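Local atomic coordinates of chitosanase (Gynuella sunshinyii YC6258, PDB entry 6X2Q), a protein that probably hydrolyses chitosan as a family 46 glycoside hydrolase and holds a chain of glucosamine units in a sugar-binding cleft. Residues L10-I15 and A139-I144; I15-N20 and I231-D236; A165-I170 and R178-T183. All coordinates share one frame; numbering follows the deposited sequence.

Contact 1: L10-I15 and A139-I144; sequences LADQII and ALYDAI
The hydroxyl of Y141 is joined to the carboxylate of D12 by one water, which lies 2.8 Å from Y141 OH and donates to D12 OD1 over 3.1 Å. The direct gap, D12 OD1 to Y141 OH, is 3.5 Å. OD1 sits at the edge of the phenol, in the ring plane, while the carboxylate is turned about 53° from that plane. R8 ties down the same end: it makes a salt bridge to D12 OD2 and a weak hydrogen bond to Y141 OH. The phenol reaches across to helix 5-20 because a chi1 of 177° sets its CG opposite the backbone N, and there the methyl of A11 meets the ring edge. I15 comes in at about a right angle to the tyrosine, and its CD1 lies 3.4 Å from Y141 CD2. Further along, I15 and D142 lie alongside each other, pointing opposite ways, with I15 CG1 3.4 Å from D142 OD1. This aliphatic cover lies on a buried carboxylate that is satisfied by salt bridges from OD1 to R210 and from OD2 to R188. A leucine in place of Y141 would probably strip the bridging water and R8 of their phenol partner and open a gap between D12 and the shortened side chain. The segments cross at -46° with axes 10.6 Å apart, a spacing bridged by side chains. Helix 134-147 is a central element of this lysozyme-clan helical fold: helix 5-20 packs on it here, L140 and I144 meet helices 104-129 and 156-167, and A139 and A143 meet helix 177-193.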
loop_
_atom_site.group_PDB
_atom_site.type_symbol
_atom_site.label_atom_id
_atom_site.label_comp_id
_atom_site.label_asym_id
_atom_site.label_seq_id
_atom_site.Cartn_x
_atom_site.Cartn_y
_atom_site.Cartn_z
ATOM N N LEU A 10 -4.113 -13.738 2.309
ATOM C CA LEU A 10 -3.708 -13.362 3.654
ATOM C C LEU A 10 -3.082 -11.969 3.664
ATOM O O LEU A 10 -3.496 -11.097 4.432
ATOM C CB LEU A 10 -2.734 -14.405 4.182
ATOM C CG LEU A 10 -2.795 -14.973 5.592
ATOM C CD1 LEU A 10 -4.193 -15.248 6.070
ATOM C CD2 LEU A 10 -2.025 -16.257 5.551
ATOM N N ALA A 11 -2.090 -11.740 2.800
ATOM C CA ALA A 11 -1.487 -10.417 2.683
ATOM C C ALA A 11 -2.543 -9.346 2.430
ATOM O O ALA A 11 -2.559 -8.303 3.096
ATOM C CB ALA A 11 -0.445 -10.419 1.565
ATOM N N ASP A 12 -3.450 -9.598 1.481
ATOM C CA ASP A 12 -4.458 -8.601 1.144
ATOM C C ASP A 12 -5.379 -8.332 2.323
ATOM O O ASP A 12 -5.761 -7.183 2.567
ATOM C CB ASP A 12 -5.276 -9.045 -0.071
ATOM C CG ASP A 12 -4.467 -9.028 -1.356
ATOM O OD1 ASP A 12 -3.364 -8.435 -1.356
ATOM O OD2 ASP A 12 -4.939 -9.595 -2.371
ATOM N N GLN A 13 -5.760 -9.372 3.059
ATOM C CA GLN A 13 -6.680 -9.155 4.168
ATOM C C GLN A 13 -5.995 -8.425 5.315
ATOM O O GLN A 13 -6.623 -7.605 5.997
ATOM C CB GLN A 13 -7.267 -10.485 4.627
ATOM C CG GLN A 13 -8.357 -10.945 3.684
ATOM C CD GLN A 13 -8.925 -12.320 3.993
ATOM O OE1 GLN A 13 -8.653 -12.919 5.033
ATOM N NE2 GLN A 13 -9.729 -12.824 3.075
ATOM N N ILE A 14 -4.698 -8.686 5.516
ATOM C CA ILE A 14 -3.939 -8.018 6.579
ATOM C C ILE A 14 -3.774 -6.536 6.267
ATOM O O ILE A 14 -4.016 -5.674 7.121
ATOM C CB ILE A 14 -2.564 -8.694 6.767
ATOM C CG1 ILE A 14 -2.716 -10.110 7.326
ATOM C CG2 ILE A 14 -1.667 -7.849 7.646
ATOM C CD1 ILE A 14 -1.419 -10.918 7.295
ATOM N N ILE A 15 -3.337 -6.222 5.041
ATOM C CA ILE A 15 -3.129 -4.834 4.647
ATOM C C ILE A 15 -4.449 -4.089 4.641
ATOM O O ILE A 15 -4.521 -2.904 4.999
ATOM C CB ILE A 15 -2.430 -4.778 3.278
ATOM C CG1 ILE A 15 -1.028 -5.369 3.423
ATOM C CG2 ILE A 15 -2.415 -3.344 2.709
ATOM C CD1 ILE A 15 -0.308 -5.552 2.115
ATOM N N ALA A 139 5.847 -7.423 4.375
ATOM C CA ALA A 139 6.326 -6.134 4.861
ATOM C C ALA A 139 6.733 -5.230 3.710
ATOM O O ALA A 139 6.465 -4.024 3.739
ATOM C CB ALA A 139 7.503 -6.335 5.813
ATOM N N LEU A 140 7.386 -5.787 2.686
ATOM C CA LEU A 140 7.728 -4.949 1.539
ATOM C C LEU A 140 6.488 -4.525 0.772
ATOM O O LEU A 140 6.442 -3.415 0.226
ATOM C CB LEU A 140 8.686 -5.684 0.605
ATOM C CG LEU A 140 10.043 -6.002 1.222
ATOM C CD1 LEU A 140 10.801 -7.002 0.331
ATOM C CD2 LEU A 140 10.851 -4.747 1.447
ATOM N N TYR A 141 5.479 -5.388 0.723
ATOM C CA TYR A 141 4.293 -5.084 -0.068
ATOM C C TYR A 141 3.442 -4.023 0.622
ATOM O O TYR A 141 2.961 -3.077 -0.020
ATOM C CB TYR A 141 3.509 -6.365 -0.289
ATOM C CG TYR A 141 2.205 -6.225 -1.031
ATOM C CD1 TYR A 141 2.083 -5.402 -2.143
ATOM C CD2 TYR A 141 1.098 -6.959 -0.629
ATOM C CE1 TYR A 141 0.875 -5.311 -2.822
ATOM C CE2 TYR A 141 -0.093 -6.881 -1.284
ATOM C CZ TYR A 141 -0.209 -6.057 -2.380
ATOM O OH TYR A 141 -1.426 -5.999 -3.013
ATOM N N ASP A 142 3.265 -4.164 1.936
ATOM C CA ASP A 142 2.564 -3.150 2.705
ATOM C C ASP A 142 3.291 -1.818 2.638
ATOM O O ASP A 142 2.657 -0.772 2.487
ATOM C CB ASP A 142 2.416 -3.606 4.154
ATOM C CG ASP A 142 1.585 -2.641 4.979
ATOM O OD1 ASP A 142 0.389 -2.493 4.645
ATOM O OD2 ASP A 142 2.115 -2.033 5.949
ATOM N N ALA A 143 4.626 -1.835 2.740
ATOM C CA ALA A 143 5.376 -0.582 2.673
ATOM C C ALA A 143 5.278 0.057 1.290
ATOM O O ALA A 143 5.175 1.287 1.172
ATOM C CB ALA A 143 6.843 -0.813 3.068
ATOM N N ILE A 144 5.311 -0.743 0.221
ATOM C CA ILE A 144 5.227 -0.102 -1.091
ATOM C C ILE A 144 3.867 0.571 -1.268
ATOM O O ILE A 144 3.768 1.617 -1.911
ATOM C CB ILE A 144 5.537 -1.098 -2.235
ATOM C CG1 ILE A 144 6.177 -0.364 -3.421
ATOM C CG2 ILE A 144 4.294 -1.828 -2.693
ATOM C CD1 ILE A 144 6.664 -1.267 -4.527
HETATM O O HOH W 1 -3.616 -5.359 -1.441
#

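Contact 2: I15-N20 and I231-D236; sequences ISIFAN and ISTWGD. Unlike the reference sequence in segment 15-20: A19 (reference Glu).
The indole N-H of W234 is shared between two consecutive carbonyls in the last turn of helix 5-20. The straighter bond runs from W234 NE1 to F18 O, 3.0 Å long with an angle of 139° at the hydrogen; the second, from W234 NE1 to I17 O at 3.1 Å, is weak. F18 O lies almost in the plane of the indole, yet the donor approaches from above the carbonyl plane of F18, 58° out of it, so the bond is in plane for the indole but not directed at a lone pair of the carbonyl. Beside the bonds, the methyl CG2 of T233 rests over the rim of one indole face. T233 also turns its OG1 toward the phenylalanine: the oxygen lies 3.4 Å from F18 CE1, at the ring edge and near its plane, while its hydrogen-bond partner is S213 OG on helix 209-219. W234 and T233 are the central residues of a type I beta turn from S232 to G235, closed by a 2.9 Å bond from G235 N to S232 O. The turn belongs to the loop of a beta hairpin whose strands, 229-231 and 238-240, are paired antiparallel; G235 takes backbone angles at which a CB would collide with the carbonyl O of W234, so glycine is needed. Toward I231, before the turn, the packing becomes apolar. I17 places its CG2 branch, anti to the backbone N, 3.7 Å from I231 CG2, and the two isoleucines cross obliquely. The same I231 methyl is 4.1 Å from F18 CE1, a looser approach. Although the CB of F18 leaves its backbone away from the hairpin, the ring swings back to it and also packs on R210, S213 and L214 of helix 209-219. I17 continues onto F238 and L240 of the returning strand.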
loop_
_atom_site.group_PDB
_atom_site.type_symbol
_atom_site.label_atom_id
_atom_site.label_comp_id
_atom_site.label_asym_id
_atom_site.label_seq_id
_atom_site.Cartn_x
_atom_site.Cartn_y
_atom_site.Cartn_z
ATOM N N ILE A 15 -3.337 -6.222 5.041
ATOM C CA ILE A 15 -3.129 -4.834 4.647
ATOM C C ILE A 15 -4.449 -4.089 4.641
ATOM O O ILE A 15 -4.521 -2.904 4.999
ATOM C CB ILE A 15 -2.430 -4.778 3.278
ATOM C CG1 ILE A 15 -1.028 -5.369 3.423
ATOM C CG2 ILE A 15 -2.415 -3.344 2.709
ATOM C CD1 ILE A 15 -0.308 -5.552 2.115
ATOM N N SER A 16 -5.518 -4.769 4.232
ATOM C CA SER A 16 -6.833 -4.157 4.314
ATOM C C SER A 16 -7.169 -3.786 5.759
ATOM O O SER A 16 -7.656 -2.682 6.031
ATOM C CB SER A 16 -7.876 -5.100 3.715
ATOM O OG SER A 16 -9.134 -4.461 3.657
ATOM N N ILE A 17 -6.891 -4.688 6.702
ATOM C CA ILE A 17 -7.093 -4.373 8.114
ATOM C C ILE A 17 -6.183 -3.228 8.537
ATOM O O ILE A 17 -6.615 -2.299 9.226
ATOM C CB ILE A 17 -6.866 -5.625 8.980
ATOM C CG1 ILE A 17 -8.013 -6.620 8.797
ATOM C CG2 ILE A 17 -6.720 -5.240 10.458
ATOM C CD1 ILE A 17 -7.707 -8.011 9.328
ATOM N N PHE A 18 -4.917 -3.267 8.116
ATOM C CA PHE A 18 -3.987 -2.199 8.450
ATOM C C PHE A 18 -4.570 -0.843 8.111
ATOM O O PHE A 18 -4.477 0.100 8.903
ATOM C CB PHE A 18 -2.663 -2.387 7.706
ATOM C CG PHE A 18 -1.774 -3.434 8.303
ATOM C CD1 PHE A 18 -2.124 -4.064 9.491
ATOM C CD2 PHE A 18 -0.594 -3.797 7.672
ATOM C CE1 PHE A 18 -1.325 -5.045 10.032
ATOM C CE2 PHE A 18 0.222 -4.768 8.216
ATOM C CZ PHE A 18 -0.136 -5.393 9.408
ATOM N N ALA A 19 -5.192 -0.734 6.950
ATOM C CA ALA A 19 -5.579 0.558 6.415
ATOM C C ALA A 19 -7.015 0.938 6.750
ATOM O O ALA A 19 -7.305 2.122 6.918
ATOM C CB ALA A 19 -5.387 0.562 4.900
ATOM N N ASN A 20 -7.924 -0.037 6.850
ATOM C CA ASN A 20 -9.352 0.248 6.965
ATOM C C ASN A 20 -10.043 -0.534 8.072
ATOM O O ASN A 20 -11.273 -0.480 8.165
ATOM C CB ASN A 20 -10.053 -0.039 5.636
ATOM C CG ASN A 20 -9.526 0.819 4.512
ATOM O OD1 ASN A 20 -9.336 0.345 3.393
ATOM N ND2 ASN A 20 -9.265 2.093 4.812
ATOM N N ILE A 231 -4.550 -10.587 13.845
ATOM C CA ILE A 231 -4.268 -9.170 13.653
ATOM C C ILE A 231 -5.246 -8.375 14.506
ATOM O O ILE A 231 -6.459 -8.586 14.415
ATOM C CB ILE A 231 -4.390 -8.759 12.172
ATOM C CG1 ILE A 231 -3.437 -9.580 11.298
ATOM C CG2 ILE A 231 -4.080 -7.284 12.020
ATOM C CD1 ILE A 231 -1.951 -9.290 11.577
ATOM N N SER A 232 -4.725 -7.454 15.327
ATOM C CA SER A 232 -5.597 -6.611 16.147
ATOM C C SER A 232 -5.097 -5.172 16.203
ATOM O O SER A 232 -5.246 -4.497 17.229
ATOM C CB SER A 232 -5.737 -7.166 17.567
ATOM O OG SER A 232 -4.494 -7.609 18.062
ATOM N N THR A 233 -4.514 -4.699 15.105
ATOM C CA THR A 233 -3.918 -3.378 14.958
ATOM C C THR A 233 -4.731 -2.252 15.587
ATOM O O THR A 233 -4.163 -1.362 16.225
ATOM C CB THR A 233 -3.718 -3.080 13.470
ATOM O OG1 THR A 233 -3.078 -4.203 12.840
ATOM C CG2 THR A 233 -2.878 -1.812 13.279
ATOM N N TRP A 234 -6.055 -2.277 15.424
ATOM C CA TRP A 234 -6.906 -1.173 15.861
ATOM C C TRP A 234 -7.781 -1.537 17.050
ATOM O O TRP A 234 -8.797 -0.873 17.289
ATOM C CB TRP A 234 -7.789 -0.693 14.712
ATOM C CG TRP A 234 -7.038 -0.260 13.503
ATOM C CD1 TRP A 234 -6.841 -0.978 12.353
ATOM C CD2 TRP A 234 -6.394 1.006 13.305
ATOM N NE1 TRP A 234 -6.105 -0.239 11.457
ATOM C CE2 TRP A 234 -5.825 0.986 12.012
ATOM C CE3 TRP A 234 -6.249 2.161 14.092
ATOM C CZ2 TRP A 234 -5.119 2.080 11.487
ATOM C CZ3 TRP A 234 -5.545 3.243 13.572
ATOM C CH2 TRP A 234 -4.985 3.191 12.284
ATOM N N GLY A 235 -7.417 -2.581 17.793
ATOM C CA GLY A 235 -8.227 -3.028 18.908
ATOM C C GLY A 235 -9.062 -4.244 18.556
ATOM O O GLY A 235 -9.105 -5.212 19.321
ATOM N N ASP A 236 -9.722 -4.215 17.399
ATOM C CA ASP A 236 -10.536 -5.346 16.965
ATOM C C ASP A 236 -9.654 -6.534 16.600
ATOM O O ASP A 236 -8.647 -6.379 15.902
ATOM C CB ASP A 236 -11.394 -4.945 15.771
ATOM C CG ASP A 236 -12.242 -3.741 16.058
ATOM O OD1 ASP A 236 -13.410 -3.923 16.458
ATOM O OD2 ASP A 236 -11.730 -2.614 15.896
#

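Contact 3: A165-I170 and R178-T183; sequences AKVNGI and RRWLKT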
loop_
_atom_site.group_PDB
_atom_site.type_symbol
_atom_site.label_atom_id
_atom_site.label_comp_id
_atom_site.label_asym_id
_atom_site.label_seq_id
_atom_site.Cartn_x
_atom_site.Cartn_y
_atom_site.Cartn_z
ATOM N N ALA A 165 22.332 -0.373 4.315
ATOM C CA ALA A 165 23.463 0.342 4.899
ATOM C C ALA A 165 23.655 -0.023 6.369
ATOM O O ALA A 165 24.782 -0.265 6.813
ATOM C CB ALA A 165 23.256 1.852 4.739
ATOM N N LYS A 166 22.562 -0.092 7.131
ATOM C CA LYS A 166 22.645 -0.276 8.578
ATOM C C LYS A 166 23.168 -1.660 8.953
ATOM O O LYS A 166 23.970 -1.790 9.885
ATOM C CB LYS A 166 21.266 -0.029 9.203
ATOM C CG LYS A 166 21.183 -0.255 10.709
ATOM C CD LYS A 166 21.810 0.900 11.470
ATOM C CE LYS A 166 22.458 0.440 12.762
ATOM N NZ LYS A 166 21.695 0.861 13.972
ATOM N N VAL A 167 22.712 -2.710 8.266
ATOM C CA VAL A 167 23.086 -4.077 8.626
ATOM C C VAL A 167 24.252 -4.588 7.792
ATOM O O VAL A 167 24.626 -5.758 7.918
ATOM C CB VAL A 167 21.903 -5.058 8.531
ATOM C CG1 VAL A 167 20.806 -4.696 9.526
ATOM C CG2 VAL A 167 21.372 -5.120 7.113
ATOM N N ASN A 168 24.817 -3.750 6.927
ATOM C CA ASN A 168 25.985 -4.113 6.137
ATOM C C ASN A 168 25.673 -5.210 5.107
ATOM O O ASN A 168 26.474 -6.135 4.911
ATOM C CB ASN A 168 27.138 -4.527 7.056
ATOM C CG ASN A 168 28.486 -4.167 6.490
ATOM O OD1 ASN A 168 28.646 -3.102 5.885
ATOM N ND2 ASN A 168 29.475 -5.040 6.692
ATOM N N GLY A 169 24.502 -5.119 4.445
ATOM C CA GLY A 169 24.261 -5.949 3.286
ATOM C C GLY A 169 22.825 -6.471 3.243
ATOM O O GLY A 169 21.944 -6.054 4.004
ATOM N N ILE A 170 22.598 -7.404 2.325
ATOM C CA ILE A 170 21.270 -7.927 2.012
ATOM C C ILE A 170 21.270 -9.410 2.352
ATOM O O ILE A 170 22.336 -10.022 2.556
ATOM C CB ILE A 170 20.890 -7.676 0.532
ATOM C CG1 ILE A 170 21.771 -8.508 -0.405
ATOM C CG2 ILE A 170 20.964 -6.204 0.226
ATOM C CD1 ILE A 170 21.396 -8.401 -1.878
ATOM N N ARG A 178 16.104 -12.216 9.152
ATOM C CA ARG A 178 15.314 -11.688 10.255
ATOM C C ARG A 178 15.928 -10.410 10.802
ATOM O O ARG A 178 15.204 -9.493 11.206
ATOM C CB ARG A 178 15.177 -12.723 11.366
ATOM C CG ARG A 178 14.131 -13.798 11.080
ATOM C CD ARG A 178 14.306 -14.966 12.039
ATOM N NE ARG A 178 15.686 -15.425 12.027
ATOM C CZ ARG A 178 16.148 -16.371 12.840
ATOM N NH1 ARG A 178 15.331 -16.926 13.730
ATOM N NH2 ARG A 178 17.418 -16.750 12.776
ATOM N N ARG A 179 17.260 -10.332 10.822
ATOM C CA ARG A 179 17.928 -9.105 11.246
ATOM C C ARG A 179 17.654 -7.972 10.257
ATOM O O ARG A 179 17.359 -6.835 10.658
ATOM C CB ARG A 179 19.433 -9.352 11.398
ATOM C CG ARG A 179 20.160 -8.265 12.191
ATOM C CD ARG A 179 21.505 -8.742 12.734
ATOM N NE ARG A 179 22.579 -8.418 11.802
ATOM C CZ ARG A 179 23.165 -7.228 11.722
ATOM N NH1 ARG A 179 22.797 -6.258 12.546
ATOM N NH2 ARG A 179 24.127 -7.008 10.828
ATOM N N TRP A 180 17.762 -8.264 8.955
ATOM C CA TRP A 180 17.466 -7.254 7.944
ATOM C C TRP A 180 16.030 -6.775 8.071
ATOM O O TRP A 180 15.761 -5.571 8.006
ATOM C CB TRP A 180 17.718 -7.810 6.544
ATOM C CG TRP A 180 17.640 -6.766 5.453
ATOM C CD1 TRP A 180 18.692 -6.165 4.822
ATOM C CD2 TRP A 180 16.451 -6.223 4.853
ATOM N NE1 TRP A 180 18.232 -5.273 3.881
ATOM C CE2 TRP A 180 16.863 -5.285 3.888
ATOM C CE3 TRP A 180 15.080 -6.428 5.052
ATOM C CZ2 TRP A 180 15.952 -4.545 3.122
ATOM C CZ3 TRP A 180 14.173 -5.698 4.289
ATOM C CH2 TRP A 180 14.616 -4.763 3.341
ATOM N N LEU A 181 15.101 -7.710 8.281
ATOM C CA LEU A 181 13.688 -7.370 8.377
ATOM C C LEU A 181 13.402 -6.543 9.625
ATOM O O LEU A 181 12.608 -5.602 9.575
ATOM C CB LEU A 181 12.827 -8.646 8.358
ATOM C CG LEU A 181 11.296 -8.471 8.438
ATOM C CD1 LEU A 181 10.797 -7.484 7.388
ATOM C CD2 LEU A 181 10.527 -9.790 8.352
ATOM N N LYS A 182 14.026 -6.882 10.753
ATOM C CA LYS A 182 13.769 -6.121 11.974
ATOM C C LYS A 182 14.249 -4.679 11.826
ATOM O O LYS A 182 13.559 -3.729 12.229
ATOM C CB LYS A 182 14.442 -6.800 13.161
ATOM C CG LYS A 182 13.853 -6.419 14.510
ATOM C CD LYS A 182 14.911 -6.426 15.581
ATOM C CE LYS A 182 14.530 -7.327 16.763
ATOM N NZ LYS A 182 15.399 -7.036 17.958
ATOM N N THR A 183 15.420 -4.506 11.219
ATOM C CA THR A 183 15.932 -3.178 10.932
ATOM C C THR A 183 14.988 -2.412 10.002
ATOM O O THR A 183 14.711 -1.223 10.221
ATOM C CB THR A 183 17.325 -3.313 10.316
ATOM O OG1 THR A 183 18.162 -4.071 11.203
ATOM C CG2 THR A 183 17.947 -1.964 10.087
#
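V167 wedges its side chain among R179, W180 and T183 of helix 177-193; it lies in the last turn of helix 156-167, which ends in a Schellman motif where N168, the next residue, takes positive phi. The two branches of the valine are turned to different neighbours. CG1, anti to the carbonyl carbon, points tip to tip at T183, with V167 CG1 only 3.2 Å from T183 OG1, a tight approach. CG2 takes the crowded position between backbone N and carbonyl carbon, which puts it 3.7 Å from W180 CD1, where the two side chains cross at about a right angle. R179 starts out extended and then bends at chi3 (93°), laying one face of its guanidinium over the valine; V167 CB is 3.7 Å from R179 NH2, and CG1, with R179 as its second neighbour, lies above the rim of the group. NH2 also nears the carbonyl oxygen of V167, but at an angle too poor for a bond. At the exposed margin K166 CG touches T183 CG2 at 3.7 Å, the lysine chain bending beyond that point. The threonine is steadied by its own helix: T183 OG1 donates to R179 O over 2.9 Å, while T183 N reaches that oxygen from the opposite face of its plane. After the Schellman turn, G169, with a backbone conformation that demands glycine, brings the chain back to the tryptophan. W180 NE1 is hydrogen-bonded to T164 OG1, and next to it G169 O lies in the plane of the indole, 3.4 Å from W180 CD1.

From the N terminus, helix 5-20 supplies the first segments of two contacts, which share I15. Contact 1 closes first, when helix 134-147 comes back against 10-15 after more than 120 residues. Contact 3 then opens and closes locally, joining helices 156-167 and 177-193 through a short connection, in series with contact 1. Contact 2 closes last, at the hairpin loop 231-236; it crosses contact 1 along the chain and encloses contact 3. The hairpin and helix 134-147 are thus both fastened to helix 5-20, and D142 OD1 touches F18 CD2 at 3.4 Å. Contacts 1 and 3 meet through A139 and L181, whereas contacts 2 and 3 do not touch.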